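Local coordinates for protein DNA photolyase (Agrobacterium tumefaciens, PDB 4U63) that probably repairs cyclobutane pyrimidine dimers in ultraviolet-damaged DNA with light, using a flavin cofactor and a methenyltetrahydrofolate antenna, at residues Met351-Arg365 / Glu384-Pro396. Sequence-based numbering, arbitrary orientation. Where two conformers were deposited one is given.
Sequences MRQLWQHGTMHNRVR and EKWFRDTLVDADP. With FAD (flavin-adenine dinucleotide), chain C.
Arg365 reaches across to Asp393 beside the flavin of FAD. Arg365 CB lies against the ring methyl FAD C8M, 3.6 Å away. An extended chain from CG to NE carries Arg365 CD along the isoalloxazine, 3.7 Å from FAD C9A and close to Phe387 CE2. Arg365 NE then donates to Met360 O at 2.9 Å, a carbonyl that NH2 also grips at longer range. The guanidinium meets the carboxylate end-on: Arg365 NH2 donates to Asp393 OD2 at 2.8 Å and Arg365 NH1 to Asp393 OD1 at 3.1 Å, each to a syn lone pair, with the two planes 37° apart. Leu391 CD2 lies over one guanidinium face and FAD O2' over the opposite one, both toward the rim. Asp393 OD2 is also hydrogen-bonded to Ser261 OG, and the Asp393 carbonyl accepts from FAD N3.

Farther along, Val392 N donates to Gly358 O, joining the two segments just beyond the ends of helices 345-357 and 380-390. Leu354, its CG anti to the backbone N (chi1 176°), sets CD2 against Thr390 OG1 and Phe387 CE1, while CD1 packs on Leu391 CD2. Trp355, next to the folate antenna, meets Trp386 rim to rim, their planes 10° apart; Leu354 and Thr390 bind the folate through their carbonyls. One buried contact thus borders both chromophores, and the positive guanidinium, with Arg365 NH1 3.2 Å from FAD C4X, would probably favour negative charge on the reduced flavin, partly offset by Asp393.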
ATOM      1  N   MET A 351      -8.339 -14.392  -2.917  1.00 20.31           N
ATOM      2  CA  MET A 351      -7.188 -14.543  -3.803  1.00 20.49           C
ATOM      3  C   MET A 351      -7.560 -14.210  -5.251  1.00 20.81           C
ATOM      4  O   MET A 351      -6.745 -13.658  -5.994  1.00 20.37           O
ATOM      5  CB  MET A 351      -6.577 -15.941  -3.678  1.00 20.72           C
ATOM      6  CG  MET A 351      -6.126 -16.290  -2.260  1.00 22.61           C
ATOM      7  SD  MET A 351      -5.043 -15.073  -1.494  1.00 21.55           S
ATOM      8  CE  MET A 351      -3.576 -15.251  -2.504  1.00 22.48           C
ATOM      9  N   ARG A 352      -8.796 -14.514  -5.633  1.00 20.38           N
ATOM     10  CA  ARG A 352      -9.284 -14.181  -6.978  1.00 21.41           C
ATOM     11  C   ARG A 352      -9.569 -12.694  -7.134  1.00 22.06           C
ATOM     12  O   ARG A 352      -9.290 -12.115  -8.189  1.00 22.34           O
ATOM     13  CB  ARG A 352     -10.503 -15.020  -7.323  1.00 22.46           C
ATOM     14  CG  ARG A 352     -10.149 -16.486  -7.433  1.00 23.93           C
ATOM     15  CD  ARG A 352     -11.382 -17.315  -7.721  1.00 25.49           C
ATOM     16  NE  ARG A 352     -11.177 -18.734  -7.453  1.00 25.76           N
ATOM     17  CZ  ARG A 352     -11.962 -19.704  -7.893  1.00 25.61           C
ATOM     18  NH1 ARG A 352     -13.022 -19.432  -8.661  1.00 26.35           N
ATOM     19  NH2 ARG A 352     -11.694 -20.977  -7.579  1.00 24.65           N
ATOM     20  N   GLN A 353     -10.122 -12.072  -6.093  1.00 20.53           N
ATOM     21  CA  GLN A 353     -10.276 -10.621  -6.076  1.00 20.16           C
ATOM     22  C   GLN A 353      -8.935  -9.935  -6.309  1.00 20.28           C
ATOM     23  O   GLN A 353      -8.827  -9.020  -7.124  1.00 21.58           O
ATOM     24  CB  GLN A 353     -10.874 -10.140  -4.748  1.00 20.85           C
ATOM     25  CG  GLN A 353     -10.974  -8.626  -4.670  1.00 20.07           C
ATOM     26  CD  GLN A 353     -11.514  -8.105  -3.357  1.00 21.13           C
ATOM     27  OE1 GLN A 353     -11.282  -8.671  -2.280  1.00 20.02           O
ATOM     28  NE2 GLN A 353     -12.226  -6.996  -3.438  1.00 22.36           N
ATOM     29  N   LEU A 354      -7.921 -10.381  -5.570  1.00 20.28           N
ATOM     30  CA  LEU A 354      -6.571  -9.858  -5.688  1.00 20.11           C
ATOM     31  C   LEU A 354      -6.038  -9.987  -7.115  1.00 19.85           C
ATOM     32  O   LEU A 354      -5.521  -9.018  -7.690  1.00 19.22           O
ATOM     33  CB  LEU A 354      -5.658 -10.600  -4.709  1.00 20.90           C
ATOM     34  CG  LEU A 354      -4.163 -10.302  -4.701  1.00 21.94           C
ATOM     35  CD1 LEU A 354      -3.885  -8.824  -4.475  1.00 21.71           C
ATOM     36  CD2 LEU A 354      -3.491 -11.149  -3.633  1.00 21.48           C
ATOM     37  N   TRP A 355      -6.174 -11.170  -7.691  1.00 22.30           N
ATOM     38  CA  TRP A 355      -5.713 -11.405  -9.056  1.00 23.39           C
ATOM     39  C   TRP A 355      -6.424 -10.497 -10.067  1.00 23.02           C
ATOM     40  O   TRP A 355      -5.782  -9.967 -10.981  1.00 22.14           O
ATOM     41  CB  TRP A 355      -5.914 -12.868  -9.446  1.00 24.55           C
ATOM     42  CG  TRP A 355      -5.182 -13.278 -10.664  1.00 23.41           C
ATOM     43  CD1 TRP A 355      -5.723 -13.662 -11.852  1.00 24.76           C
ATOM     44  CD2 TRP A 355      -3.761 -13.359 -10.822  1.00 24.07           C
ATOM     45  NE1 TRP A 355      -4.733 -13.974 -12.743  1.00 28.91           N
ATOM     46  CE2 TRP A 355      -3.516 -13.798 -12.137  1.00 30.58           C
ATOM     47  CE3 TRP A 355      -2.673 -13.101  -9.980  1.00 27.34           C
ATOM     48  CZ2 TRP A 355      -2.221 -13.993 -12.631  1.00 32.81           C
ATOM     49  CZ3 TRP A 355      -1.380 -13.293 -10.475  1.00 26.12           C
ATOM     50  CH2 TRP A 355      -1.171 -13.732 -11.782  1.00 30.72           C
ATOM     51  N   GLN A 356      -7.731 -10.304  -9.892  1.00 22.21           N
ATOM     52  CA  GLN A 356      -8.539  -9.543 -10.855  1.00 22.31           C
ATOM     53  C   GLN A 356      -8.400  -8.031 -10.733  1.00 21.17           C
ATOM     54  O   GLN A 356      -8.326  -7.341 -11.745  1.00 21.28           O
ATOM     55  CB  GLN A 356     -10.019  -9.902 -10.714  1.00 25.01           C
ATOM     56  CG  GLN A 356     -10.882  -9.334 -11.828  1.00 28.05           C
ATOM     57  CD  GLN A 356     -12.361  -9.629 -11.656  1.00 28.32           C
ATOM     58  OE1 GLN A 356     -12.779 -10.268 -10.686  1.00 29.29           O
ATOM     59  NE2 GLN A 356     -13.167  -9.159 -12.608  1.00 27.91           N
ATOM     60  N   HIS A 357      -8.391  -7.523  -9.498  1.00 20.13           N
ATOM     61  CA  HIS A 357      -8.460  -6.082  -9.241  1.00 21.42           C
ATOM     62  C   HIS A 357      -7.231  -5.452  -8.566  1.00 22.52           C
ATOM     63  O   HIS A 357      -7.188  -4.232  -8.371  1.00 20.60           O
ATOM     64  CB  HIS A 357      -9.696  -5.786  -8.387  1.00 21.24           C
ATOM     65  CG  HIS A 357     -10.991  -6.048  -9.091  1.00 24.01           C
ATOM     66  ND1 HIS A 357     -12.098  -6.555  -8.445  1.00 25.37           N
ATOM     67  CD2 HIS A 357     -11.353  -5.883 -10.384  1.00 25.19           C
ATOM     68  CE1 HIS A 357     -13.087  -6.679  -9.303  1.00 23.82           C
ATOM     69  NE2 HIS A 357     -12.663  -6.286 -10.493  1.00 26.40           N
ATOM     70  N   GLY A 358      -6.245  -6.262  -8.206  1.00 22.31           N
ATOM     71  CA  GLY A 358      -5.039  -5.743  -7.583  1.00 22.26           C
ATOM     72  C   GLY A 358      -5.223  -5.281  -6.156  1.00 20.80           C
ATOM     73  O   GLY A 358      -4.412  -4.514  -5.649  1.00 19.40           O
ATOM     74  N   THR A 359      -6.277  -5.756  -5.502  1.00 19.70           N
ATOM     75  CA  THR A 359      -6.536  -5.412  -4.116  1.00 19.14           C
ATOM     76  C   THR A 359      -7.378  -6.495  -3.466  1.00 18.73           C
ATOM     77  O   THR A 359      -7.905  -7.366  -4.139  1.00 20.37           O
ATOM     78  CB  THR A 359      -7.229  -4.038  -3.991  1.00 21.77           C
ATOM     79  OG1 THR A 359      -7.181  -3.600  -2.634  1.00 25.40           O
ATOM     80  CG2 THR A 359      -8.679  -4.086  -4.484  1.00 24.90           C
ATOM     81  N   MET A 360      -7.505  -6.421  -2.149  1.00 19.13           N
ATOM     82  CA  MET A 360      -8.312  -7.372  -1.413  1.00 17.35           C
ATOM     83  C   MET A 360      -8.881  -6.682  -0.194  1.00 19.54           C
ATOM     84  O   MET A 360      -8.198  -5.868   0.446  1.00 19.92           O
ATOM     85  CB  MET A 360      -7.469  -8.586  -1.007  1.00 19.47           C
ATOM     86  CG  MET A 360      -8.276  -9.765  -0.469  1.00 19.35           C
ATOM     87  SD  MET A 360      -7.285 -11.091   0.237  1.00 20.76           S
ATOM     88  CE  MET A 360      -6.086 -11.361  -1.074  1.00 21.21           C
ATOM     89  N   HIS A 361     -10.128  -6.999   0.133  1.00 17.70           N
ATOM     90  CA  HIS A 361     -10.750  -6.450   1.349  1.00 18.34           C
ATOM     91  C   HIS A 361      -9.900  -6.813   2.573  1.00 19.06           C
ATOM     92  O   HIS A 361      -9.423  -7.938   2.671  1.00 21.33           O
ATOM     93  CB  HIS A 361     -12.159  -7.001   1.502  1.00 19.59           C
ATOM     94  CG  HIS A 361     -12.936  -6.353   2.593  1.00 22.87           C
ATOM     95  ND1 HIS A 361     -12.880  -6.791   3.891  1.00 22.78           N
ATOM     96  CD2 HIS A 361     -13.782  -5.296   2.585  1.00 22.61           C
ATOM     97  CE1 HIS A 361     -13.665  -6.042   4.642  1.00 24.55           C
ATOM     98  NE2 HIS A 361     -14.223  -5.124   3.873  1.00 24.14           N
ATOM     99  N   ASN A 362      -9.720  -5.872   3.507  1.00 19.97           N
ATOM    100  CA  ASN A 362      -8.828  -6.113   4.657  1.00 21.36           C
ATOM    101  C   ASN A 362      -9.161  -7.347   5.499  1.00 20.58           C
ATOM    102  O   ASN A 362      -8.262  -8.098   5.903  1.00 23.34           O
ATOM    103  CB  ASN A 362      -8.759  -4.914   5.600  1.00 22.30           C
ATOM    104  CG  ASN A 362      -7.865  -5.198   6.817  1.00 23.71           C
ATOM    105  OD1 ASN A 362      -6.642  -5.258   6.697  1.00 23.08           O
ATOM    106  ND2 ASN A 362      -8.482  -5.411   7.983  1.00 27.43           N
ATOM    107  N   ARG A 363     -10.436  -7.534   5.801  1.00 20.30           N
ATOM    108  CA  ARG A 363     -10.866  -8.727   6.537  1.00 19.93           C
ATOM    109  C   ARG A 363     -10.415  -9.998   5.823  1.00 19.10           C
ATOM    110  O   ARG A 363      -9.938 -10.938   6.449  1.00 20.93           O
ATOM    111  CB  ARG A 363     -12.378  -8.735   6.759  1.00 21.08           C
ATOM    112  CG  ARG A 363     -12.937  -9.991   7.424  1.00 24.59           C
ATOM    113  CD  ARG A 363     -12.261 -10.352   8.736  1.00 28.99           C
ATOM    114  NE  ARG A 363     -12.421  -9.324   9.757  1.00 35.68           N
ATOM    115  CZ  ARG A 363     -12.021  -9.450  11.022  1.00 46.47           C
ATOM    116  NH1 ARG A 363     -11.422 -10.567  11.444  1.00 48.29           N
ATOM    117  NH2 ARG A 363     -12.215  -8.450  11.880  1.00 54.06           N
ATOM    118  N   VAL A 364     -10.547 -10.002   4.504  1.00 18.82           N
ATOM    119  CA  VAL A 364     -10.193 -11.172   3.724  1.00 19.23           C
ATOM    120  C   VAL A 364      -8.658 -11.309   3.642  1.00 19.34           C
ATOM    121  O   VAL A 364      -8.143 -12.441   3.607  1.00 20.36           O
ATOM    122  CB  VAL A 364     -10.905 -11.171   2.348  1.00 20.77           C
ATOM    123  CG1 VAL A 364     -10.624 -12.458   1.617  1.00 21.90           C
ATOM    124  CG2 VAL A 364     -12.418 -11.016   2.539  1.00 22.81           C
ATOM    125  N   ARG A 365      -7.922 -10.186   3.636  1.00 18.15           N
ATOM    126  CA  ARG A 365      -6.449 -10.271   3.739  1.00 18.96           C
ATOM    127  C   ARG A 365      -6.034 -11.028   4.994  1.00 20.27           C
ATOM    128  O   ARG A 365      -5.148 -11.882   4.944  1.00 20.70           O
ATOM    129  CB  ARG A 365      -5.775  -8.898   3.727  1.00 17.26           C
ATOM    130  CG  ARG A 365      -5.936  -8.131   2.442  1.00 17.74           C
ATOM    131  CD  ARG A 365      -4.977  -6.961   2.324  1.00 18.60           C
ATOM    132  NE  ARG A 365      -5.497  -5.963   1.399  1.00 18.01           N
ATOM    133  CZ  ARG A 365      -4.819  -4.954   0.845  1.00 19.10           C
ATOM    134  NH1 ARG A 365      -3.518  -4.765   1.066  1.00 19.87           N
ATOM    135  NH2 ARG A 365      -5.466  -4.125   0.035  1.00 18.50           N
ATOM    136  N   GLU A 384       3.863 -12.646   1.895  1.00 19.83           N
ATOM    137  CA  GLU A 384       4.287 -11.251   1.801  0.63 18.59           C
ATOM    138  C   GLU A 384       4.790 -10.927   0.386  1.00 18.87           C
ATOM    139  O   GLU A 384       4.405  -9.902  -0.207  1.00 19.76           O
ATOM    140  CB  GLU A 384       5.379 -10.977   2.857  0.63 18.88           C
ATOM    141  CG  GLU A 384       5.682  -9.504   3.105  0.63 23.03           C
ATOM    142  CD  GLU A 384       6.701  -8.887   2.155  0.63 29.00           C
ATOM    143  OE1 GLU A 384       7.439  -9.615   1.461  0.63 33.15           O
ATOM    144  OE2 GLU A 384       6.771  -7.641   2.110  0.63 36.96           O
ATOM    145  N   LYS A 385       5.646 -11.802  -0.156  0.50 19.38           N
ATOM    146  CA  LYS A 385       6.186 -11.616  -1.505  0.50 18.79           C
ATOM    147  C   LYS A 385       5.103 -11.684  -2.572  0.50 18.91           C
ATOM    148  O   LYS A 385       5.130 -10.915  -3.519  0.50 21.25           O
ATOM    149  CB  LYS A 385       7.281 -12.639  -1.815  0.50 21.86           C
ATOM    150  CG  LYS A 385       8.559 -12.394  -1.044  0.50 26.63           C
ATOM    151  CD  LYS A 385       9.693 -13.317  -1.463  0.50 36.94           C
ATOM    152  CE  LYS A 385      10.924 -13.125  -0.583  0.50 42.80           C
ATOM    153  NZ  LYS A 385      10.669 -13.382   0.856  0.50 42.00           N
ATOM    154  N   TRP A 386       4.148 -12.595  -2.416  1.00 18.85           N
ATOM    155  CA  TRP A 386       3.038 -12.703  -3.376  1.00 18.50           C
ATOM    156  C   TRP A 386       2.231 -11.399  -3.384  1.00 18.23           C
ATOM    157  O   TRP A 386       1.928 -10.854  -4.441  1.00 17.92           O
ATOM    158  CB  TRP A 386       2.112 -13.883  -3.057  1.00 19.20           C
ATOM    159  CG  TRP A 386       0.955 -13.974  -4.028  1.00 19.12           C
ATOM    160  CD1 TRP A 386      -0.355 -13.634  -3.793  1.00 19.31           C
ATOM    161  CD2 TRP A 386       1.016 -14.396  -5.393  1.00 19.97           C
ATOM    162  NE1 TRP A 386      -1.106 -13.834  -4.929  1.00 21.00           N
ATOM    163  CE2 TRP A 386      -0.293 -14.300  -5.924  1.00 20.39           C
ATOM    164  CE3 TRP A 386       2.043 -14.851  -6.217  1.00 22.47           C
ATOM    165  CZ2 TRP A 386      -0.596 -14.645  -7.248  1.00 23.61           C
ATOM    166  CZ3 TRP A 386       1.737 -15.205  -7.543  1.00 23.33           C
ATOM    167  CH2 TRP A 386       0.433 -15.096  -8.035  1.00 25.45           C
ATOM    168  N   PHE A 387       1.923 -10.892  -2.188  1.00 18.06           N
ATOM    169  CA  PHE A 387       1.204  -9.621  -2.052  1.00 18.87           C
ATOM    170  C   PHE A 387       1.990  -8.465  -2.666  1.00 19.49           C
ATOM    171  O   PHE A 387       1.415  -7.590  -3.294  1.00 20.30           O
ATOM    172  CB  PHE A 387       0.907  -9.318  -0.577  1.00 19.51           C
ATOM    173  CG  PHE A 387      -0.378  -9.926  -0.056  1.00 20.62           C
ATOM    174  CD1 PHE A 387      -0.930 -11.089  -0.606  1.00 20.89           C
ATOM    175  CD2 PHE A 387      -1.034  -9.333   1.012  1.00 18.15           C
ATOM    176  CE1 PHE A 387      -2.104 -11.627  -0.098  1.00 19.00           C
ATOM    177  CE2 PHE A 387      -2.210  -9.872   1.518  1.00 17.54           C
ATOM    178  CZ  PHE A 387      -2.748 -11.015   0.967  1.00 17.89           C
ATOM    179  N   ARG A 388       3.304  -8.464  -2.473  1.00 19.78           N
ATOM    180  CA  ARG A 388       4.178  -7.446  -3.069  1.00 19.49           C
ATOM    181  C   ARG A 388       4.041  -7.366  -4.589  1.00 20.98           C
ATOM    182  O   ARG A 388       4.140  -6.282  -5.159  1.00 21.97           O
ATOM    183  CB  ARG A 388       5.651  -7.695  -2.707  1.00 26.79           C
ATOM    184  CG  ARG A 388       6.224  -6.706  -1.711  1.00 34.73           C
ATOM    185  CD  ARG A 388       7.568  -7.161  -1.138  1.00 44.00           C
ATOM    186  NE  ARG A 388       8.418  -7.831  -2.127  1.00 49.65           N
ATOM    187  CZ  ARG A 388       9.333  -8.767  -1.848  1.00 57.77           C
ATOM    188  NH1 ARG A 388       9.544  -9.184  -0.594  1.00 56.96           N
ATOM    189  NH2 ARG A 388      10.045  -9.305  -2.839  1.00 64.71           N
ATOM    190  N   ASP A 389       3.826  -8.512  -5.235  1.00 21.50           N
ATOM    191  CA  ASP A 389       3.727  -8.572  -6.696  1.00 21.14           C
ATOM    192  C   ASP A 389       2.331  -8.272  -7.227  1.00 21.87           C
ATOM    193  O   ASP A 389       2.182  -7.924  -8.415  1.00 23.43           O
ATOM    194  CB  ASP A 389       4.173  -9.948  -7.209  1.00 23.82           C
ATOM    195  CG  ASP A 389       4.481  -9.950  -8.716  1.00 27.72           C
ATOM    196  OD1 ASP A 389       5.113  -8.998  -9.234  1.00 29.33           O
ATOM    197  OD2 ASP A 389       4.099 -10.915  -9.393  1.00 32.33           O
ATOM    198  N   THR A 390       1.314  -8.406  -6.372  1.00 20.47           N
ATOM    199  CA  THR A 390      -0.084  -8.387  -6.835  1.00 18.48           C
ATOM    200  C   THR A 390      -0.948  -7.231  -6.330  1.00 17.23           C
ATOM    201  O   THR A 390      -1.996  -6.957  -6.912  1.00 18.81           O
ATOM    202  CB  THR A 390      -0.787  -9.703  -6.471  1.00 19.78           C
ATOM    203  OG1 THR A 390      -0.624  -9.961  -5.071  1.00 20.57           O
ATOM    204  CG2 THR A 390      -0.196 -10.862  -7.270  1.00 20.80           C
ATOM    205  N   LEU A 391      -0.519  -6.577  -5.254  1.00 16.86           N
ATOM    206  CA  LEU A 391      -1.235  -5.418  -4.715  1.00 17.13           C
ATOM    207  C   LEU A 391      -0.809  -4.125  -5.372  1.00 17.42           C
ATOM    208  O   LEU A 391       0.372  -3.804  -5.391  1.00 18.84           O
ATOM    209  CB  LEU A 391      -0.975  -5.266  -3.219  1.00 17.42           C
ATOM    210  CG  LEU A 391      -1.571  -6.302  -2.254  1.00 18.25           C
ATOM    211  CD1 LEU A 391      -0.980  -6.115  -0.858  1.00 19.46           C
ATOM    212  CD2 LEU A 391      -3.091  -6.190  -2.214  1.00 18.63           C
ATOM    213  N   VAL A 392      -1.778  -3.364  -5.895  1.00 17.72           N
ATOM    214  CA  VAL A 392      -1.484  -1.994  -6.319  1.00 17.46           C
ATOM    215  C   VAL A 392      -1.049  -1.120  -5.121  1.00 17.25           C
ATOM    216  O   VAL A 392      -0.304  -0.162  -5.311  1.00 18.73           O
ATOM    217  CB  VAL A 392      -2.625  -1.317  -7.113  1.00 17.24           C
ATOM    218  CG1 VAL A 392      -2.779  -1.983  -8.485  1.00 18.56           C
ATOM    219  CG2 VAL A 392      -3.946  -1.301  -6.354  1.00 18.77           C
ATOM    220  N   ASP A 393      -1.495  -1.472  -3.911  1.00 18.26           N
ATOM    221  CA  ASP A 393      -1.153  -0.710  -2.686  1.00 17.23           C
ATOM    222  C   ASP A 393       0.029  -1.256  -1.901  1.00 16.82           C
ATOM    223  O   ASP A 393       0.279  -0.793  -0.777  1.00 17.45           O
ATOM    224  CB  ASP A 393      -2.391  -0.514  -1.756  1.00 17.62           C
ATOM    225  CG  ASP A 393      -2.886  -1.809  -1.088  1.00 19.60           C
ATOM    226  OD1 ASP A 393      -2.159  -2.828  -0.995  1.00 20.84           O
ATOM    227  OD2 ASP A 393      -4.051  -1.804  -0.644  1.00 20.50           O
ATOM    228  N   ALA A 394       0.775  -2.208  -2.482  1.00 17.55           N
ATOM    229  CA  ALA A 394       1.898  -2.813  -1.777  1.00 16.74           C
ATOM    230  C   ALA A 394       2.751  -1.745  -1.111  1.00 16.63           C
ATOM    231  O   ALA A 394       3.234  -0.815  -1.773  1.00 17.13           O
ATOM    232  CB  ALA A 394       2.741  -3.656  -2.713  1.00 17.85           C
ATOM    233  N   ASP A 395       2.946  -1.897   0.198  1.00 18.00           N
ATOM    234  CA  ASP A 395       3.661  -0.915   0.995  1.00 17.72           C
ATOM    235  C   ASP A 395       4.702  -1.633   1.859  1.00 16.92           C
ATOM    236  O   ASP A 395       4.380  -2.637   2.500  1.00 18.43           O
ATOM    237  CB  ASP A 395       2.663  -0.118   1.836  1.00 18.83           C
ATOM    238  CG  ASP A 395       3.314   0.989   2.594  1.00 18.76           C
ATOM    239  OD1 ASP A 395       3.894   0.690   3.665  1.00 18.21           O
ATOM    240  OD2 ASP A 395       3.268   2.149   2.103  1.00 20.80           O
ATOM    241  N   PRO A 396       5.952  -1.133   1.876  1.00 18.11           N
ATOM    242  CA  PRO A 396       7.019  -1.853   2.599  1.00 20.99           C
ATOM    243  C   PRO A 396       6.820  -1.922   4.121  1.00 21.71           C
ATOM    244  O   PRO A 396       7.384  -2.792   4.774  1.00 24.43           O
ATOM    245  CB  PRO A 396       8.276  -1.050   2.250  1.00 23.66           C
ATOM    246  CG  PRO A 396       7.771   0.319   1.961  1.00 21.73           C
ATOM    247  CD  PRO A 396       6.454   0.129   1.293  1.00 17.73           C
TER
HETATM  248  PA  FAD C1002      -9.818   1.992   4.455  1.00 19.09           P
HETATM  249  O1A FAD C1002     -10.607   1.099   5.357  1.00 19.28           O
HETATM  250  O2A FAD C1002     -10.541   3.021   3.651  1.00 19.91           O
HETATM  251  O5B FAD C1002      -8.664   2.642   5.361  1.00 19.06           O
HETATM  252  C5B FAD C1002      -8.065   3.904   5.045  1.00 15.28           C
HETATM  253  C4B FAD C1002      -6.548   3.806   4.964  1.00 18.45           C
HETATM  254  O4B FAD C1002      -5.989   3.378   6.205  1.00 20.08           O
HETATM  255  C3B FAD C1002      -6.060   2.806   3.941  1.00 19.02           C
HETATM  256  O3B FAD C1002      -6.105   3.334   2.605  1.00 19.79           O
HETATM  257  C2B FAD C1002      -4.665   2.507   4.443  1.00 18.36           C
HETATM  258  O2B FAD C1002      -3.730   3.506   4.030  1.00 18.39           O
HETATM  259  C1B FAD C1002      -4.828   2.575   5.941  1.00 18.33           C
HETATM  260  N9A FAD C1002      -5.048   1.260   6.584  1.00 17.95           N
HETATM  261  C8A FAD C1002      -6.240   0.688   6.829  1.00 20.51           C
HETATM  262  N7A FAD C1002      -6.094  -0.496   7.458  1.00 18.66           N
HETATM  263  C5A FAD C1002      -4.771  -0.691   7.645  1.00 17.03           C
HETATM  264  C6A FAD C1002      -3.947  -1.748   8.240  1.00 16.38           C
HETATM  265  N6A FAD C1002      -4.529  -2.839   8.777  1.00 19.76           N
HETATM  266  N1A FAD C1002      -2.607  -1.574   8.217  1.00 16.79           N
HETATM  267  C2A FAD C1002      -2.031  -0.480   7.666  1.00 17.64           C
HETATM  268  N3A FAD C1002      -2.739   0.523   7.107  1.00 17.88           N
HETATM  269  C4A FAD C1002      -4.085   0.465   7.068  1.00 17.28           C
HETATM  270  N1  FAD C1002      -2.209  -1.898   3.384  1.00 17.23           N
HETATM  271  C2  FAD C1002      -1.457  -1.200   2.504  1.00 18.83           C
HETATM  272  O2  FAD C1002      -1.699   0.023   2.388  1.00 20.28           O
HETATM  273  N3  FAD C1002      -0.476  -1.787   1.774  1.00 17.94           N
HETATM  274  C4  FAD C1002      -0.187  -3.109   1.885  1.00 18.04           C
HETATM  275  O4  FAD C1002       0.735  -3.646   1.217  1.00 18.41           O
HETATM  276  C4X FAD C1002      -0.979  -3.933   2.820  1.00 17.11           C
HETATM  277  N5  FAD C1002      -0.785  -5.274   2.985  1.00 18.77           N
HETATM  278  C5X FAD C1002      -1.527  -5.986   3.883  1.00 16.61           C
HETATM  279  C6  FAD C1002      -1.312  -7.344   4.074  1.00 17.20           C
HETATM  280  C7  FAD C1002      -2.076  -8.085   4.981  1.00 18.10           C
HETATM  281  C7M FAD C1002      -1.828  -9.564   5.173  1.00 20.02           C
HETATM  282  C8  FAD C1002      -3.145  -7.418   5.756  1.00 17.07           C
HETATM  283  C8M FAD C1002      -3.999  -8.166   6.756  1.00 18.76           C
HETATM  284  C9  FAD C1002      -3.364  -6.079   5.572  1.00 16.18           C
HETATM  285  C9A FAD C1002      -2.609  -5.318   4.675  1.00 17.05           C
HETATM  286  N10 FAD C1002      -2.849  -3.925   4.485  1.00 18.41           N
HETATM  287  C10 FAD C1002      -2.042  -3.221   3.575  1.00 17.95           C
HETATM  288  C1' FAD C1002      -3.845  -3.186   5.271  1.00 18.36           C
HETATM  289  C2' FAD C1002      -5.259  -3.034   4.755  1.00 17.31           C
HETATM  290  O2' FAD C1002      -5.795  -4.328   4.454  1.00 19.40           O
HETATM  291  C3' FAD C1002      -5.337  -2.107   3.558  1.00 17.33           C
HETATM  292  O3' FAD C1002      -4.742  -0.847   3.851  1.00 20.03           O
HETATM  293  C4' FAD C1002      -6.804  -1.911   3.178  1.00 17.55           C
HETATM  294  O4' FAD C1002      -7.324  -3.140   2.675  1.00 19.81           O
HETATM  295  C5' FAD C1002      -6.913  -0.827   2.125  1.00 17.08           C
HETATM  296  O5' FAD C1002      -8.273  -0.605   1.724  1.00 18.77           O
HETATM  297  P   FAD C1002      -8.901   0.862   1.912  1.00 17.87           P
HETATM  298  O1P FAD C1002     -10.279   0.847   1.349  1.00 18.47           O
HETATM  299  O2P FAD C1002      -7.976   1.902   1.346  1.00 18.83           O
HETATM  300  O3P FAD C1002      -8.942   1.003   3.512  1.00 17.89           O
HETATM  301  O   HOH W   1      -3.912 -14.049  -5.995  1.00 22.46           O